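Side-chain contacts in valine-pyruvate aminotransferase (Salmonella typhimurium, PDB 3G7Q), which transfers the amino group of valine to pyruvate with the help of pyridoxal 5'-phosphate, and is probably involved in the biosynthesis of alanine: residues Val186-Pro189 / Asn195-Thr198; Asn220-Pro225 / Glu337-Leu342. All coordinates share one frame; numbering follows the deposited sequence. Where two conformers were deposited one is given.

Contact 1. Residues Val186-Pro189 / Asn195-Thr198; sequences VSRP and NVIT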
ATOM      1  N   VAL A 186       4.281  19.889  -8.633  1.00 29.93           N
ATOM      2  CA  VAL A 186       5.649  19.961  -9.128  1.00 31.96           C
ATOM      3  C   VAL A 186       6.492  18.987  -8.299  1.00 34.14           C
ATOM      4  O   VAL A 186       6.070  18.528  -7.247  1.00 33.02           O
ATOM      5  CB  VAL A 186       6.262  21.370  -9.019  1.00 32.96           C
ATOM      6  CG1 VAL A 186       5.522  22.361  -9.863  1.00 34.50           C
ATOM      7  CG2 VAL A 186       6.307  21.833  -7.558  1.00 32.49           C
ATOM      8  N   SER A 187       7.660  18.630  -8.799  1.00 36.58           N
ATOM      9  CA  SER A 187       8.609  17.803  -8.042  1.00 35.75           C
ATOM     10  C   SER A 187       9.876  18.641  -7.960  1.00 36.54           C
ATOM     11  O   SER A 187      10.058  19.561  -8.774  1.00 35.33           O
ATOM     12  CB  SER A 187       8.856  16.458  -8.714  1.00 38.37           C
ATOM     13  OG  SER A 187       9.298  16.655 -10.055  1.00 39.68           O
ATOM     14  N   ARG A 188      10.744  18.366  -6.975  1.00 32.92           N
ATOM     15  CA  ARG A 188      11.968  19.141  -6.818  1.00 33.25           C
ATOM     16  C   ARG A 188      12.976  18.422  -5.947  1.00 32.99           C
ATOM     17  O   ARG A 188      12.782  18.344  -4.732  1.00 33.35           O
ATOM     18  CB  ARG A 188      11.649  20.499  -6.169  1.00 32.49           C
ATOM     19  CG  ARG A 188      12.731  21.544  -6.252  1.00 34.26           C
ATOM     20  CD  ARG A 188      12.341  22.752  -5.418  1.00 35.86           C
ATOM     21  NE  ARG A 188      13.050  23.958  -5.800  1.00 30.75           N
ATOM     22  CZ  ARG A 188      13.353  24.966  -4.972  1.00 32.68           C
ATOM     23  NH1 ARG A 188      13.076  24.893  -3.672  1.00 34.95           N
ATOM     24  NH2 ARG A 188      13.974  26.035  -5.421  1.00 32.08           N
ATOM     25  N   PRO A 189      14.041  17.850  -6.538  1.00 32.65           N
ATOM     26  CA  PRO A 189      14.378  17.713  -7.969  1.00 32.04           C
ATOM     27  C   PRO A 189      13.405  16.797  -8.679  1.00 31.21           C
ATOM     28  O   PRO A 189      12.708  15.987  -8.056  1.00 31.70           O
ATOM     29  CB  PRO A 189      15.760  17.061  -7.973  1.00 33.08           C
ATOM     30  CG  PRO A 189      16.297  17.246  -6.557  1.00 35.09           C
ATOM     31  CD  PRO A 189      15.082  17.278  -5.673  1.00 32.31           C
ATOM     32  N   ASN A 195      15.634  18.353 -13.170  1.00 30.53           N
ATOM     33  CA  ASN A 195      15.452  19.776 -13.004  1.00 28.25           C
ATOM     34  C   ASN A 195      15.160  20.166 -11.558  1.00 30.19           C
ATOM     35  O   ASN A 195      14.473  19.438 -10.843  1.00 30.18           O
ATOM     36  CB  ASN A 195      14.284  20.265 -13.837  1.00 29.32           C
ATOM     37  CG  ASN A 195      14.194  21.789 -13.875  1.00 27.97           C
ATOM     38  OD1 ASN A 195      15.203  22.472 -14.108  1.00 29.38           O
ATOM     39  ND2 ASN A 195      12.988  22.326 -13.627  1.00 30.56           N
ATOM     40  N   VAL A 196      15.649  21.336 -11.179  1.00 30.29           N
ATOM     41  CA  VAL A 196      15.320  21.928  -9.891  1.00 29.78           C
ATOM     42  C   VAL A 196      14.652  23.274 -10.168  1.00 29.20           C
ATOM     43  O   VAL A 196      15.309  24.255 -10.556  1.00 29.36           O
ATOM     44  CB  VAL A 196      16.546  22.037  -8.961  1.00 29.30           C
ATOM     45  CG1 VAL A 196      16.237  22.941  -7.751  1.00 29.65           C
ATOM     46  CG2 VAL A 196      16.963  20.640  -8.510  1.00 29.95           C
ATOM     47  N   ILE A 197      13.338  23.300 -10.062  0.70 27.89           N
ATOM     48  CA  ILE A 197      12.601  24.530 -10.254  0.70 27.32           C
ATOM     49  C   ILE A 197      13.229  25.645  -9.381  0.70 28.64           C
ATOM     50  O   ILE A 197      13.575  25.404  -8.224  0.70 29.66           O
ATOM     51  CB  ILE A 197      11.102  24.268  -9.959  0.70 29.08           C
ATOM     52  CG1 ILE A 197      10.274  25.514 -10.224  0.70 29.13           C
ATOM     53  CG2 ILE A 197      10.910  23.701  -8.518  0.70 27.83           C
ATOM     54  CD1 ILE A 197       8.790  25.291 -10.000  0.70 33.45           C
ATOM     55  N   THR A 198      13.392  26.844  -9.936  1.00 29.18           N
ATOM     56  CA  THR A 198      14.109  27.929  -9.251  1.00 29.46           C
ATOM     57  C   THR A 198      13.319  28.471  -8.064  1.00 28.57           C
ATOM     58  O   THR A 198      12.087  28.324  -7.989  1.00 29.43           O
ATOM     59  CB  THR A 198      14.484  29.084 -10.182  1.00 28.02           C
ATOM     60  OG1 THR A 198      13.315  29.857 -10.526  1.00 30.89           O
ATOM     61  CG2 THR A 198      15.230  28.573 -11.451  1.00 29.21           C
TER
HETATM   62  O   HOH W   1      12.164  20.791  -9.839  1.00 27.56           O
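V186, near the end of strand 181-187, offers CG1 to CD1 of I197, a loose apolar touch at 4.4 Å. Because I197 was modelled in two conformers, the details of its side-chain packing hold for one of them. S187 works through its backbone: a water donates to S187 O at 2.7 Å and to N195 O, and accepts from I197 N, linking two segments that share no direct backbone hydrogen bond. The S187 hydroxyl turns elsewhere, to E137 and T190.

R188 and I197 make the largest contributions. With CG opposite the backbone N (chi1 -165°) and the chain extended as far as NE, R188 runs across I197 at about a right angle, its CD 3.5 Å from I197 CG2. The guanidinium then meets the I197 carbonyl with its NE-side edge: NE and NH2 both donate to I197 O, each at 2.9 Å. Neither bond is straight, with N-H...O angles near 140°, as expected when two donors converge on one acceptor lying close to the guanidinium plane. R188 NH2 also forms a salt bridge with D199, and R188 NH1 bonds to R235 O, so the buried charge is probably well compensated. V196 CG1 approaches R188 NE obliquely at 3.9 Å.

P189 follows a cis peptide bond. It lies alongside V196, P189 CB 3.8 Å from V196 CG2, while its CA makes a bent CA-H...O contact with N195 O at 3.4 Å. The whole belongs to the Asn-Pro-Thr-Gly motif familiar from class I aminotransferases of fold type I: a loop from a parallel strand into helix 199-211, here pinned by the paired NE and NH2 bonds of R188 and by a shared water.

Contact 2. Residues Asn220-Pro225 / Glu337-Leu342; sequences NAYGVP and EGAIFL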
ATOM      1  N   ASN A 220       9.127  15.751  -3.042  1.00 32.29           N
ATOM      2  CA  ASN A 220      10.497  15.916  -2.512  1.00 32.55           C
ATOM      3  C   ASN A 220      11.145  14.534  -2.300  1.00 32.52           C
ATOM      4  O   ASN A 220      12.004  14.387  -1.431  1.00 33.79           O
ATOM      5  CB  ASN A 220      10.417  16.674  -1.200  1.00 32.56           C
ATOM      6  CG  ASN A 220      11.755  17.267  -0.698  1.00 37.00           C
ATOM      7  OD1 ASN A 220      12.227  16.948   0.399  1.00 44.87           O
ATOM      8  ND2 ASN A 220      12.324  18.136  -1.470  1.00 44.65           N
ATOM      9  N   ALA A 221      10.815  13.559  -3.136  1.00 32.70           N
ATOM     10  CA  ALA A 221      11.427  12.214  -3.051  1.00 33.26           C
ATOM     11  C   ALA A 221      12.953  12.201  -3.132  1.00 32.72           C
ATOM     12  O   ALA A 221      13.579  11.275  -2.595  1.00 32.38           O
ATOM     13  CB  ALA A 221      10.860  11.275  -4.126  1.00 35.25           C
ATOM     14  N   TYR A 222      13.548  13.186  -3.814  1.00 31.20           N
ATOM     15  CA  TYR A 222      14.983  13.239  -3.986  1.00 33.02           C
ATOM     16  C   TYR A 222      15.666  14.381  -3.265  1.00 33.33           C
ATOM     17  O   TYR A 222      16.882  14.469  -3.299  1.00 34.76           O
ATOM     18  CB  TYR A 222      15.333  13.351  -5.494  1.00 33.82           C
ATOM     19  CG  TYR A 222      14.935  12.132  -6.274  1.00 31.20           C
ATOM     20  CD1 TYR A 222      15.772  11.017  -6.340  1.00 32.89           C
ATOM     21  CD2 TYR A 222      13.722  12.070  -6.925  1.00 33.12           C
ATOM     22  CE1 TYR A 222      15.406   9.906  -7.036  1.00 32.39           C
ATOM     23  CE2 TYR A 222      13.358  10.951  -7.633  1.00 34.52           C
ATOM     24  CZ  TYR A 222      14.209   9.875  -7.666  1.00 34.96           C
ATOM     25  OH  TYR A 222      13.869   8.768  -8.355  1.00 37.48           O
ATOM     26  N   GLY A 223      14.900  15.243  -2.615  1.00 32.98           N
ATOM     27  CA  GLY A 223      15.445  16.452  -2.041  1.00 33.35           C
ATOM     28  C   GLY A 223      15.895  16.405  -0.586  1.00 35.26           C
ATOM     29  O   GLY A 223      16.157  15.352  -0.024  1.00 32.02           O
ATOM     30  N   VAL A 224      16.026  17.598  -0.033  1.00 36.23           N
ATOM     31  CA  VAL A 224      16.492  17.862   1.315  1.00 34.99           C
ATOM     32  C   VAL A 224      15.312  17.828   2.257  1.00 32.64           C
ATOM     33  O   VAL A 224      14.253  18.307   1.901  1.00 33.68           O
ATOM     34  CB  VAL A 224      17.163  19.276   1.304  1.00 39.28           C
ATOM     35  CG1 VAL A 224      17.131  19.927   2.633  1.00 40.95           C
ATOM     36  CG2 VAL A 224      18.566  19.174   0.706  1.00 38.32           C
ATOM     37  N   PRO A 225      15.506  17.382   3.506  1.00 31.78           N
ATOM     38  CA  PRO A 225      16.710  16.933   4.179  1.00 33.45           C
ATOM     39  C   PRO A 225      17.154  15.495   3.889  1.00 32.84           C
ATOM     40  O   PRO A 225      18.278  15.163   4.215  1.00 34.26           O
ATOM     41  CB  PRO A 225      16.352  17.098   5.672  1.00 35.19           C
ATOM     42  CG  PRO A 225      14.899  16.954   5.703  1.00 35.83           C
ATOM     43  CD  PRO A 225      14.381  17.516   4.444  1.00 31.91           C
ATOM     44  N   GLU A 337      20.421  18.680 -12.043  1.00 30.95           N
ATOM     45  CA  GLU A 337      20.395  19.423 -10.765  1.00 29.91           C
ATOM     46  C   GLU A 337      20.040  18.560  -9.552  1.00 30.55           C
ATOM     47  O   GLU A 337      20.209  19.003  -8.401  1.00 31.01           O
ATOM     48  CB  GLU A 337      19.472  20.647 -10.893  1.00 28.71           C
ATOM     49  CG  GLU A 337      19.954  21.648 -11.935  1.00 29.29           C
ATOM     50  CD  GLU A 337      19.110  22.875 -11.993  1.00 31.10           C
ATOM     51  OE1 GLU A 337      17.915  22.776 -12.297  1.00 31.00           O
ATOM     52  OE2 GLU A 337      19.651  23.964 -11.724  1.00 32.49           O
ATOM     53  N   GLY A 338      19.627  17.321  -9.781  1.00 31.06           N
ATOM     54  CA  GLY A 338      19.320  16.389  -8.737  1.00 31.27           C
ATOM     55  C   GLY A 338      18.709  15.145  -9.321  1.00 31.96           C
ATOM     56  O   GLY A 338      18.599  15.002 -10.553  1.00 30.46           O
ATOM     57  N   ALA A 339      18.286  14.249  -8.436  1.00 30.41           N
ATOM     58  CA  ALA A 339      17.741  12.967  -8.780  1.00 29.52           C
ATOM     59  C   ALA A 339      18.783  12.056  -9.487  1.00 29.65           C
ATOM     60  O   ALA A 339      19.994  12.345  -9.480  1.00 29.82           O
ATOM     61  CB  ALA A 339      16.381  13.064  -9.574  1.00 30.20           C
ATOM     62  N   ILE A 340      18.289  10.964 -10.032  1.00 30.23           N
ATOM     63  CA  ILE A 340      19.151   9.853 -10.477  1.00 29.99           C
ATOM     64  C   ILE A 340      19.078   9.559 -11.977  1.00 29.78           C
ATOM     65  O   ILE A 340      19.485   8.469 -12.434  1.00 30.13           O
ATOM     66  CB  ILE A 340      18.795   8.559  -9.656  1.00 29.61           C
ATOM     67  CG1 ILE A 340      17.348   8.077  -9.909  1.00 30.60           C
ATOM     68  CG2 ILE A 340      19.088   8.795  -8.134  1.00 30.99           C
ATOM     69  CD1 ILE A 340      16.993   6.686  -9.263  1.00 32.42           C
ATOM     70  N   PHE A 341      18.565  10.536 -12.721  1.00 29.86           N
ATOM     71  CA  PHE A 341      18.357  10.391 -14.152  1.00 29.79           C
ATOM     72  C   PHE A 341      19.106  11.423 -14.982  1.00 31.35           C
ATOM     73  O   PHE A 341      19.453  12.482 -14.501  1.00 30.36           O
ATOM     74  CB  PHE A 341      16.872  10.593 -14.482  1.00 30.53           C
ATOM     75  CG  PHE A 341      15.952   9.738 -13.653  1.00 29.58           C
ATOM     76  CD1 PHE A 341      15.773   8.392 -13.948  1.00 30.91           C
ATOM     77  CD2 PHE A 341      15.324  10.267 -12.548  1.00 31.80           C
ATOM     78  CE1 PHE A 341      14.955   7.595 -13.151  1.00 35.27           C
ATOM     79  CE2 PHE A 341      14.493   9.453 -11.736  1.00 32.54           C
ATOM     80  CZ  PHE A 341      14.317   8.148 -12.034  1.00 33.14           C
ATOM     81  N   LEU A 342      19.323  11.068 -16.240  1.00 29.00           N
ATOM     82  CA  LEU A 342      19.722  12.021 -17.246  1.00 29.11           C
ATOM     83  C   LEU A 342      18.602  12.039 -18.303  1.00 29.55           C
ATOM     84  O   LEU A 342      18.071  10.994 -18.727  1.00 29.94           O
ATOM     85  CB  LEU A 342      21.077  11.712 -17.865  1.00 28.41           C
ATOM     86  CG  LEU A 342      22.283  11.917 -16.958  1.00 30.25           C
ATOM     87  CD1 LEU A 342      23.567  11.403 -17.671  1.00 29.57           C
ATOM     88  CD2 LEU A 342      22.432  13.387 -16.539  1.00 31.36           C
TER
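Y222 and A339 bring their backbones nearest, with CA atoms 5.5 Å apart, and both lie outside regular secondary structure. Residues 220-223 fold into a type I beta turn, closed by a bond from G223 N to N220 O, with Y222 at its third position. Opposite it, the chain runs stretched through G338, then turns through A339, whose positive phi of 64° is unusual for a residue with a side chain, and more sharply at I340. Beyond this bend strand 341-345 begins.

The Y222 side chain bridges the gap. CG stands beside the backbone N and opposite the carbonyl carbon (chi1 -65°), which sends the ring toward A339. There the methyl of A339 sits over the centre of one ring face, CB 3.8 Å from the centroid of Y222 and 13° off the normal, a clean CH-pi contact. The A339 backbone joins in, its CA 3.7 Å from Y222 CD1. I340 crosses the tyrosine at about a right angle and meets its outer part obliquely, CG1 lying 3.9 Å from Y222 CE1. Farther out the phenol oxygen passes F341, with Y222 OH 3.5 Å from F341 CE2, again at a slant. The same I340 CG1 rests above the F341 ring, offset toward its rim, so the two residues form one apolar surface against the end of the tyrosine. Van der Waals and CH-pi contact alone join the two segments.

Around this junction, P189 and K250 also pack on Y222. A339 O accepts from the Y392 hydroxyl, and the A339 backbone is bonded to I229. I340 reaches Y311 of helix 299-325, and F341 touches R389 of strand 387-391, so the turn after strand 216-219 is packed against the start of strand 341-345, an inner strand of the six-stranded sheet.

Overall arrangement
Contact 1 closes before contact 2 opens along the chain, yet their centres are only 8 Å apart, near the middle of the protein. Contact 1 stays local, joining the end of strand 181-187 to the approach of helix 199-211. Contact 2 spans 111 intervening residues and ties the loop after the neighbouring strand 216-219, of the same seven-stranded sheet, to strand 341-345 of the six-stranded sheet. The pair meet through V196 N, probably hydrogen-bonded to E337 OE1, which also forms a salt bridge with K167. Strand-end loops thus join the two sheets, consistent with the region where fold type I aminotransferases build their cofactor pocket.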